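Ribulose bisphosphate carboxylase small chain (Galdieria sulphuraria, PDB 4F0H) is the small subunit of Rubisco, probably assembling with the large subunits that fix carbon dioxide onto ribulose 1,5-bisphosphate. Local coordinates at residues Ile33-Thr38 / Phe78-Val83. Numbering follows the deposited sequence.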
loop_
_atom_site.group_PDB
_atom_site.type_symbol
_atom_site.label_atom_id
_atom_site.label_comp_id
_atom_site.label_asym_id
_atom_site.label_seq_id
_atom_site.Cartn_x
_atom_site.Cartn_y
_atom_site.Cartn_z
ATOM N N ILE B 33 12.805 47.957 -16.554
ATOM C CA ILE B 33 14.209 47.587 -16.685
ATOM C C ILE B 33 14.870 47.521 -15.323
ATOM O O ILE B 33 14.830 48.518 -14.590
ATOM C CB ILE B 33 14.935 48.594 -17.621
ATOM C CG1 ILE B 33 14.315 48.547 -19.003
ATOM C CG2 ILE B 33 16.479 48.432 -17.574
ATOM C CD1 ILE B 33 14.599 49.721 -19.823
ATOM N N GLY B 34 15.442 46.348 -14.980
ATOM C CA GLY B 34 16.071 46.133 -13.700
ATOM C C GLY B 34 17.569 45.856 -13.825
ATOM O O GLY B 34 18.019 45.201 -14.788
ATOM N N ILE B 35 18.342 46.356 -12.876
ATOM C CA ILE B 35 19.770 46.130 -12.855
ATOM C C ILE B 35 20.015 45.290 -11.576
ATOM O O ILE B 35 19.604 45.689 -10.468
ATOM C CB ILE B 35 20.528 47.461 -12.732
ATOM C CG1 ILE B 35 20.497 48.232 -14.029
ATOM C CG2 ILE B 35 22.049 47.219 -12.377
ATOM C CD1 ILE B 35 20.812 49.723 -13.817
ATOM N N GLU B 36 20.670 44.129 -11.702
ATOM C CA GLU B 36 20.809 43.214 -10.550
ATOM C C GLU B 36 22.257 42.693 -10.527
ATOM O O GLU B 36 22.901 42.543 -11.600
ATOM C CB GLU B 36 19.872 42.051 -10.696
ATOM C CG GLU B 36 18.414 42.484 -11.011
ATOM C CD GLU B 36 17.383 41.301 -10.982
ATOM O OE1 GLU B 36 16.169 41.556 -10.958
ATOM O OE2 GLU B 36 17.750 40.130 -10.953
ATOM N N TYR B 37 22.750 42.396 -9.347
ATOM C CA TYR B 37 24.144 42.032 -9.230
ATOM C C TYR B 37 24.368 40.872 -8.258
ATOM O O TYR B 37 23.605 40.656 -7.359
ATOM C CB TYR B 37 24.992 43.252 -8.838
ATOM C CG TYR B 37 24.675 43.817 -7.483
ATOM C CD1 TYR B 37 23.712 44.741 -7.314
ATOM C CD2 TYR B 37 25.412 43.412 -6.373
ATOM C CE1 TYR B 37 23.375 45.197 -6.069
ATOM C CE2 TYR B 37 25.162 43.896 -5.140
ATOM C CZ TYR B 37 24.149 44.830 -5.007
ATOM O OH TYR B 37 23.890 45.343 -3.787
ATOM N N THR B 38 25.423 40.098 -8.443
ATOM C CA THR B 38 25.589 39.002 -7.497
ATOM C C THR B 38 27.019 38.555 -7.504
ATOM O O THR B 38 27.705 38.719 -8.514
ATOM C CB THR B 38 24.722 37.784 -7.863
ATOM O OG1 THR B 38 24.682 36.947 -6.705
ATOM C CG2 THR B 38 25.373 36.954 -8.975
ATOM N N PHE B 78 31.611 42.134 -9.059
ATOM C CA PHE B 78 30.402 41.339 -9.012
ATOM C C PHE B 78 30.009 41.140 -10.450
ATOM O O PHE B 78 30.344 41.987 -11.299
ATOM C CB PHE B 78 29.309 42.184 -8.369
ATOM C CG PHE B 78 29.404 42.260 -6.855
ATOM C CD1 PHE B 78 30.316 43.148 -6.248
ATOM C CD2 PHE B 78 28.564 41.460 -6.043
ATOM C CE1 PHE B 78 30.437 43.248 -4.832
ATOM C CE2 PHE B 78 28.662 41.546 -4.606
ATOM C CZ PHE B 78 29.620 42.454 -4.012
ATOM N N TYR B 79 29.265 40.072 -10.744
ATOM C CA TYR B 79 28.462 39.989 -12.002
ATOM C C TYR B 79 27.325 40.937 -11.853
ATOM O O TYR B 79 26.763 41.057 -10.720
ATOM C CB TYR B 79 27.839 38.586 -12.156
ATOM C CG TYR B 79 28.869 37.578 -12.544
ATOM C CD1 TYR B 79 29.160 37.319 -13.862
ATOM C CD2 TYR B 79 29.600 36.918 -11.568
ATOM C CE1 TYR B 79 30.189 36.456 -14.170
ATOM C CE2 TYR B 79 30.600 36.029 -11.887
ATOM C CZ TYR B 79 30.905 35.821 -13.202
ATOM O OH TYR B 79 31.901 34.862 -13.517
ATOM N N ILE B 80 26.945 41.570 -12.965
ATOM C CA ILE B 80 25.833 42.561 -13.021
ATOM C C ILE B 80 25.129 42.270 -14.308
ATOM O O ILE B 80 25.782 42.123 -15.397
ATOM C CB ILE B 80 26.389 44.049 -13.054
ATOM C CG1 ILE B 80 27.403 44.290 -11.894
ATOM C CG2 ILE B 80 25.265 45.079 -13.138
ATOM C CD1 ILE B 80 28.018 45.746 -11.858
ATOM N N LYS B 81 23.795 42.218 -14.229
ATOM C CA LYS B 81 22.986 41.986 -15.382
ATOM C C LYS B 81 21.860 42.965 -15.529
ATOM O O LYS B 81 21.405 43.589 -14.557
ATOM C CB LYS B 81 22.395 40.572 -15.388
ATOM C CG LYS B 81 21.580 40.238 -14.122
ATOM C CD LYS B 81 21.008 38.836 -14.215
ATOM C CE LYS B 81 19.847 38.591 -13.245
ATOM N NZ LYS B 81 19.767 37.118 -13.030
ATOM N N VAL B 82 21.373 43.067 -16.758
ATOM C CA VAL B 82 20.232 43.933 -16.984
ATOM C C VAL B 82 19.091 43.058 -17.341
ATOM O O VAL B 82 19.291 42.087 -18.095
ATOM C CB VAL B 82 20.513 44.968 -18.117
ATOM C CG1 VAL B 82 19.267 45.805 -18.344
ATOM C CG2 VAL B 82 21.653 45.883 -17.683
ATOM N N VAL B 83 17.906 43.357 -16.827
ATOM C CA VAL B 83 16.809 42.412 -16.985
ATOM C C VAL B 83 15.610 43.180 -17.498
ATOM O O VAL B 83 15.360 44.260 -17.029
ATOM C CB VAL B 83 16.449 41.754 -15.615
ATOM C CG1 VAL B 83 15.346 40.770 -15.785
ATOM C CG2 VAL B 83 17.598 40.956 -15.094
HETATM O O HOH W 1 17.945 37.691 -10.220
#
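G34 and V83, E36 and K81, and T38 and Y79 form three antiparallel hydrogen-bonded pairs, so inward-facing amides and carbonyls of both strands satisfy one another. The bond from G34 N to V83 O is nearly straight (175°), whereas Y79 N to T38 O, at the other end, is weak. These are the two central strands of the four-stranded antiparallel sheet of the Rubisco small subunit; Y37 and I80 pair their backbone polar groups with flanking strands, at E49 and at V100 and N101. On the face carrying I35, I80 and V82, branched apolar chains suit burial under helix 61-74, and I35 CG2 lies 3.9 Å from I80 CG2. Y37 turns a ring edge to the face of F78, planes at 85°; CG between backbone N and carbonyl carbon (chi1 64°) sets its CD2 3.7 Å from F78 CD2. A serine in place of F78 would probably leave that edge without its aromatic partner. On the opposite face, E36 and K81 form no salt bridge: OE2 and NZ stand 4.2 Å apart. A water donates to E36 OE2 at 2.6 Å and weakly accepts from K81 NZ, whose charge meets W48 in a cation-pi contact. Y79 OH is hydrogen-bonded to E106.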